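Local structure of hemolysin (Enterococcus faecalis, 2R2Z) at residues 15-20 with 84-89; 24-29 with 43-48. The protein is of unknown precise function but belongs to a CBS-domain membrane protein family that may bind flavin adenine dinucleotide, this chain being its transporter-associated domain. One frame throughout, in Å; residues are numbered along the deposited sequence. Where two conformers were deposited one is given.

Contact 1 (15-20 with 84-89); sequences DNEYLV and VLRVHF
Tyr18 and Val87 form a hydrogen-bonded antiparallel pair: Tyr18 N gives to Val87 O at 2.9 Å, and Val87 N gives to Tyr18 O. Val20 and Leu85 repeat the pattern, with Leu85 N to Val20 O nearly straight at 175°. A fifth backbone bond, Phe89 N to Asn16 O, carries the pairing beyond the strand start at Glu17. Between the bonded pairs, Glu17 faces His88 and Leu19 faces Arg86 as non-hydrogen-bonded pairs.

The charged contact lies on the face of Glu17, Leu19, Arg86 and His88. Glu17 CG is anti to the backbone N (chi1 -164°) and the chain runs on extended. Its OE2 meets Arg86 NH1 at 2.7 Å in a salt bridge, at the edge of the guanidinium and close to its plane. The two flat groups are turned 56° apart. Arg86 NE makes a second salt bridge, to Glu75 of strand 70-78.

Apolar contacts lie on the face of Tyr18, Val20, Leu85 and Val87. Val20 CG2 meets Val87 CG2 at 3.7 Å. Phe89 also meets Tyr18, with Tyr18 CD2 3.7 Å from Phe89 CE2.

Glu17 is a zinc-binding residue, and a zinc ion lies beside its carboxylate. The zinc ion and Arg86 would probably both stabilise the negative charge of Glu17, and the bond to Arg86 would tend to orient OE2.

Contact 2 (24-29 with 43-48); sequences MLIDEF and DTMAGY
Met45 bends at chi2 (-60°) and again, in the same sense, at chi3, which carries its methyl over the Phe29 ring. Phe29 sets CG anti to its backbone N (chi1 -179°) and turns a face to that methyl. Met45 is selenomethionine here. Its CE stands 3.9 Å from the centroid of the Phe29 ring, 11° off the normal, a CH-pi contact over the face. Its SE sits obliquely to the same ring, a Met-aromatic contact, with Phe29 CG 3.8 Å from Met45 SE.

Ile26 packs beside this pair. Its CG1 touches Met45 SE, and Ile26 CD1 reaches Tyr48 CD1 at 3.9 Å. The Ile26 and Tyr48 side chains cross at about a right angle.

Two backbone bonds join the two segments around Leu25 and Thr44. Met45 N gives to Met24 O at 2.8 Å. Ile26 N gives to Asp43 O at 2.9 Å. A water also donates to Asp43 O and accepts from Asp27 N, so this carbonyl takes two donors.

Leu25 and Thr44 are both N-cap residues. Thr44 OG1 accepts from Gly47 N at 3.2 Å, a capping bond. Leu25 N instead gives to Glu28 OE1 at 2.9 Å, from the anti side and tilted out of the carboxylate plane.

Leu72 of strand 70-78 and Leu85 of strand 81-89 touch Met45, and Val87 touches Phe29. The arrangement is two helix starts held by a single backbone bridge, their buried side chains packed on one face of an antiparallel sheet in an alpha+beta domain.

Overall arrangement
The centres of contact 1 and contact 2 are 14 Å apart. Both belong to the transporter-associated domain. Contact 1 joins strands 17-21 and 81-89 within a five-stranded antiparallel sheet. Contact 2 joins the starts of helices 26-33 and 45-53, both of which come between those strands in the chain. The two contacts touch directly: Leu85 CD2 lies 3.7 Å from Met45 O, and Val87 CG1 lies 4.0 Å from Phe29 CZ. The sheet face with Val20, Leu85 and Val87 thus shares a core with the helices. Glu17 and its zinc are on the other face. The zinc is about 14 Å from the Phe29 side chain, so this zinc site is separate from the core.

Contact 1 (15-20 with 84-89)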
loop_
_atom_site.group_PDB
_atom_site.type_symbol
_atom_site.label_atom_id
_atom_site.label_comp_id
_atom_site.label_asym_id
_atom_site.label_seq_id
_atom_site.Cartn_x
_atom_site.Cartn_y
_atom_site.Cartn_z
ATOM N N ASP A 15 -8.374 -13.347 6.137
ATOM C CA ASP A 15 -8.682 -12.503 7.282
ATOM C C ASP A 15 -7.571 -11.460 7.442
ATOM O O ASP A 15 -6.377 -11.787 7.454
ATOM C CB ASP A 15 -8.741 -13.308 8.580
ATOM C CG ASP A 15 -9.965 -14.189 8.686
ATOM O OD1 ASP A 15 -10.654 -14.346 7.693
ATOM O OD2 ASP A 15 -10.235 -14.696 9.799
ATOM N N ASN A 16 -7.963 -10.195 7.542
ATOM C CA ASN A 16 -7.035 -9.112 7.827
ATOM C C ASN A 16 -5.962 -8.867 6.773
ATOM O O ASN A 16 -4.983 -8.182 7.059
ATOM C CB ASN A 16 -6.370 -9.305 9.199
ATOM C CG ASN A 16 -7.369 -9.604 10.268
ATOM O OD1 ASN A 16 -7.253 -10.614 10.980
ATOM N ND2 ASN A 16 -8.405 -8.797 10.328
ATOM N N GLU A 17 -6.178 -9.352 5.555
ATOM C CA GLU A 17 -5.149 -9.233 4.523
ATOM C C GLU A 17 -5.766 -9.002 3.160
ATOM O O GLU A 17 -6.690 -9.719 2.751
ATOM C CB GLU A 17 -4.293 -10.484 4.516
ATOM C CG GLU A 17 -2.973 -10.348 3.786
ATOM C CD GLU A 17 -2.068 -11.534 4.038
ATOM O OE1 GLU A 17 -2.324 -12.342 4.961
ATOM O OE2 GLU A 17 -1.085 -11.677 3.313
ATOM N N TYR A 18 -5.215 -8.010 2.456
ATOM C CA TYR A 18 -5.793 -7.515 1.203
ATOM C C TYR A 18 -4.675 -7.194 0.227
ATOM O O TYR A 18 -3.531 -6.927 0.641
ATOM C CB TYR A 18 -6.615 -6.226 1.457
ATOM C CG TYR A 18 -7.747 -6.406 2.442
ATOM C CD1 TYR A 18 -9.060 -6.565 2.000
ATOM C CD2 TYR A 18 -7.496 -6.482 3.808
ATOM C CE1 TYR A 18 -10.102 -6.754 2.917
ATOM C CE2 TYR A 18 -8.513 -6.699 4.717
ATOM C CZ TYR A 18 -9.808 -6.843 4.261
ATOM O OH TYR A 18 -10.800 -7.037 5.201
ATOM N N LEU A 19 -5.003 -7.212 -1.061
ATOM C CA LEU A 19 -4.145 -6.673 -2.112
ATOM C C LEU A 19 -4.793 -5.399 -2.619
ATOM O O LEU A 19 -5.989 -5.367 -2.896
ATOM C CB LEU A 19 -3.978 -7.681 -3.262
ATOM C CG LEU A 19 -3.323 -9.003 -2.859
ATOM C CD1 LEU A 19 -3.350 -9.995 -4.025
ATOM C CD2 LEU A 19 -1.885 -8.806 -2.381
ATOM N N VAL A 20 -3.995 -4.349 -2.722
ATOM C CA VAL A 20 -4.484 -3.020 -3.087
ATOM C C VAL A 20 -3.720 -2.534 -4.308
ATOM O O VAL A 20 -2.485 -2.572 -4.325
ATOM C CB VAL A 20 -4.302 -2.047 -1.903
ATOM C CG1 VAL A 20 -4.527 -0.572 -2.330
ATOM C CG2 VAL A 20 -5.239 -2.456 -0.772
ATOM N N VAL A 84 1.088 -3.270 -7.098
ATOM C CA VAL A 84 0.187 -3.869 -6.109
ATOM C C VAL A 84 0.854 -3.847 -4.750
ATOM O O VAL A 84 2.033 -4.220 -4.618
ATOM C CB VAL A 84 -0.189 -5.341 -6.499
ATOM C CG1 VAL A 84 -1.179 -5.916 -5.505
ATOM C CG2 VAL A 84 -0.800 -5.396 -7.909
ATOM N N LEU A 85 0.081 -3.430 -3.749
ATOM C CA LEU A 85 0.504 -3.479 -2.346
ATOM C C LEU A 85 -0.190 -4.633 -1.662
ATOM O O LEU A 85 -1.340 -4.917 -1.962
ATOM C CB LEU A 85 0.077 -2.185 -1.614
ATOM C CG LEU A 85 0.787 -0.877 -1.946
ATOM C CD1 LEU A 85 0.303 -0.315 -3.290
ATOM C CD2 LEU A 85 0.526 0.147 -0.856
ATOM N N ARG A 86 0.480 -5.266 -0.714
ATOM C CA ARG A 86 -0.195 -6.141 0.220
ATOM C C ARG A 86 -0.399 -5.370 1.513
ATOM O O ARG A 86 0.485 -4.633 1.942
ATOM C CB ARG A 86 0.633 -7.398 0.460
ATOM C CG ARG A 86 -0.024 -8.422 1.398
ATOM C CD ARG A 86 0.946 -9.557 1.741
ATOM N NE ARG A 86 1.419 -10.317 0.572
ATOM C CZ ARG A 86 1.041 -11.551 0.255
ATOM N NH1 ARG A 86 0.127 -12.198 0.958
ATOM N NH2 ARG A 86 1.584 -12.132 -0.791
ATOM N N VAL A 87 -1.578 -5.510 2.104
ATOM C CA VAL A 87 -1.889 -4.835 3.346
ATOM C C VAL A 87 -2.334 -5.839 4.391
ATOM O O VAL A 87 -3.236 -6.641 4.128
ATOM C CB VAL A 87 -3.021 -3.830 3.116
ATOM C CG1 VAL A 87 -3.264 -3.010 4.362
ATOM C CG2 VAL A 87 -2.748 -2.959 1.874
ATOM N N HIS A 88 -1.659 -5.834 5.546
ATOM C CA HIS A 88 -2.136 -6.593 6.680
ATOM C C HIS A 88 -2.571 -5.668 7.798
ATOM O O HIS A 88 -1.929 -4.657 8.092
ATOM C CB HIS A 88 -1.078 -7.563 7.176
ATOM C CG HIS A 88 -1.656 -8.717 7.921
ATOM N ND1 HIS A 88 -2.069 -8.634 9.233
ATOM C CD2 HIS A 88 -1.928 -9.977 7.521
ATOM C CE1 HIS A 88 -2.554 -9.799 9.615
ATOM N NE2 HIS A 88 -2.481 -10.632 8.594
ATOM N N PHE A 89 -3.694 -6.011 8.416
ATOM C CA PHE A 89 -4.222 -5.284 9.565
ATOM C C PHE A 89 -4.012 -6.073 10.843
ATOM O O PHE A 89 -4.273 -7.266 10.887
ATOM C CB PHE A 89 -5.720 -5.006 9.386
ATOM C CG PHE A 89 -6.018 -4.081 8.256
ATOM C CD1 PHE A 89 -6.045 -2.716 8.468
ATOM C CD2 PHE A 89 -6.263 -4.551 6.977
ATOM C CE1 PHE A 89 -6.300 -1.840 7.435
ATOM C CE2 PHE A 89 -6.522 -3.676 5.932
ATOM C CZ PHE A 89 -6.538 -2.315 6.165
#

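Contact 2 (24-29 with 43-48)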
loop_
_atom_site.group_PDB
_atom_site.type_symbol
_atom_site.label_atom_id
_atom_site.label_comp_id
_atom_site.label_asym_id
_atom_site.label_seq_id
_atom_site.Cartn_x
_atom_site.Cartn_y
_atom_site.Cartn_z
HETATM N N MSE A 24 -4.999 3.132 -6.277
HETATM C CA MSE A 24 -6.036 3.485 -5.319
HETATM C C MSE A 24 -5.633 4.762 -4.602
HETATM O O MSE A 24 -4.499 4.897 -4.142
HETATM C CB MSE A 24 -6.250 2.356 -4.326
HETATM C CG MSE A 24 -7.450 2.587 -3.432
HETATM SE SE MSE A 24 -7.781 1.072 -2.232
HETATM C CE MSE A 24 -9.655 1.445 -1.793
ATOM N N LEU A 25 -6.561 5.702 -4.499
ATOM C CA LEU A 25 -6.269 6.925 -3.776
ATOM C C LEU A 25 -6.141 6.669 -2.282
ATOM O O LEU A 25 -6.873 5.854 -1.725
ATOM C CB LEU A 25 -7.388 7.945 -4.015
ATOM C CG LEU A 25 -7.531 8.393 -5.469
ATOM C CD1 LEU A 25 -8.745 9.288 -5.570
ATOM C CD2 LEU A 25 -6.304 9.139 -5.953
ATOM N N ILE A 26 -5.227 7.381 -1.623
ATOM C CA ILE A 26 -5.116 7.312 -0.166
ATOM C C ILE A 26 -6.481 7.590 0.473
ATOM O O ILE A 26 -6.899 6.892 1.401
ATOM C CB ILE A 26 -4.062 8.315 0.366
ATOM C CG1 ILE A 26 -2.673 7.990 -0.179
ATOM C CG2 ILE A 26 -4.055 8.328 1.896
ATOM C CD1 ILE A 26 -1.672 9.125 0.007
ATOM N N ASP A 27 -7.178 8.618 -0.009
ATOM C CA ASP A 27 -8.481 8.944 0.564
ATOM C C ASP A 27 -9.500 7.799 0.396
ATOM O O ASP A 27 -10.310 7.542 1.289
ATOM C CB ASP A 27 -9.010 10.248 -0.051
ATOM C CG ASP A 27 -8.170 11.469 0.325
ATOM O OD1 ASP A 27 -7.454 11.430 1.350
ATOM O OD2 ASP A 27 -8.250 12.507 -0.395
ATOM N N GLU A 28 -9.455 7.118 -0.744
ATOM C CA GLU A 28 -10.301 5.944 -1.011
ATOM C C GLU A 28 -9.955 4.800 -0.051
ATOM O O GLU A 28 -10.839 4.163 0.516
ATOM C CB GLU A 28 -10.111 5.464 -2.467
ATOM C CG GLU A 28 -10.769 6.351 -3.544
ATOM C CD GLU A 28 -10.383 6.002 -4.999
ATOM O OE1 GLU A 28 -9.288 5.429 -5.288
ATOM O OE2 GLU A 28 -11.202 6.356 -5.887
ATOM N N PHE A 29 -8.660 4.553 0.119
ATOM C CA PHE A 29 -8.191 3.535 1.047
ATOM C C PHE A 29 -8.727 3.808 2.460
ATOM O O PHE A 29 -9.253 2.914 3.116
ATOM C CB PHE A 29 -6.651 3.515 1.033
ATOM C CG PHE A 29 -6.034 2.490 1.945
ATOM C CD1 PHE A 29 -5.661 1.238 1.461
ATOM C CD2 PHE A 29 -5.800 2.789 3.279
ATOM C CE1 PHE A 29 -5.081 0.296 2.303
ATOM C CE2 PHE A 29 -5.230 1.861 4.125
ATOM C CZ PHE A 29 -4.868 0.606 3.639
ATOM N N ASP A 43 -1.052 11.385 -3.716
ATOM C CA ASP A 43 -2.463 11.041 -3.757
ATOM C C ASP A 43 -2.779 9.548 -3.782
ATOM O O ASP A 43 -3.872 9.181 -3.389
ATOM C CB ASP A 43 -3.141 11.757 -4.932
ATOM C CG ASP A 43 -3.145 13.263 -4.759
ATOM O OD1 ASP A 43 -3.518 13.743 -3.660
ATOM O OD2 ASP A 43 -2.784 13.955 -5.722
ATOM N N THR A 44 -1.836 8.722 -4.232
ATOM C CA THR A 44 -2.115 7.296 -4.408
ATOM C C THR A 44 -1.360 6.436 -3.408
ATOM O O THR A 44 -0.365 6.869 -2.817
ATOM C CB THR A 44 -1.756 6.809 -5.825
ATOM O OG1 THR A 44 -0.334 6.825 -5.976
ATOM C CG2 THR A 44 -2.396 7.688 -6.900
HETATM N N MSE A 45 -1.836 5.205 -3.252
HETATM C CA MSE A 45 -1.182 4.244 -2.368
HETATM C C MSE A 45 0.192 3.836 -2.859
HETATM O O MSE A 45 1.082 3.618 -2.046
HETATM C CB MSE A 45 -2.065 3.021 -2.117
HETATM C CG MSE A 45 -3.316 3.364 -1.288
HETATM SE SE MSE A 45 -2.898 4.088 0.483
HETATM C CE MSE A 45 -2.020 2.521 1.246
ATOM N N ALA A 46 0.389 3.780 -4.172
ATOM C CA ALA A 46 1.740 3.553 -4.710
ATOM C C ALA A 46 2.702 4.666 -4.280
ATOM O O ALA A 46 3.821 4.409 -3.823
ATOM C CB ALA A 46 1.727 3.457 -6.232
ATOM N N GLY A 47 2.273 5.914 -4.444
ATOM C CA GLY A 47 3.092 7.054 -4.058
ATOM C C GLY A 47 3.334 7.039 -2.564
ATOM O O GLY A 47 4.435 7.342 -2.103
ATOM N N TYR A 48 2.309 6.687 -1.790
ATOM C CA TYR A 48 2.426 6.631 -0.339
ATOM C C TYR A 48 3.536 5.663 0.078
ATOM O O TYR A 48 4.442 6.022 0.842
ATOM C CB TYR A 48 1.080 6.210 0.262
ATOM C CG TYR A 48 1.089 6.179 1.774
ATOM C CD1 TYR A 48 0.692 7.297 2.515
ATOM C CD2 TYR A 48 1.521 5.046 2.459
ATOM C CE1 TYR A 48 0.730 7.265 3.906
ATOM C CE2 TYR A 48 1.577 5.017 3.844
ATOM C CZ TYR A 48 1.174 6.119 4.562
ATOM O OH TYR A 48 1.224 6.032 5.930
HETATM O O HOH W 1 -5.862 10.573 -1.937
#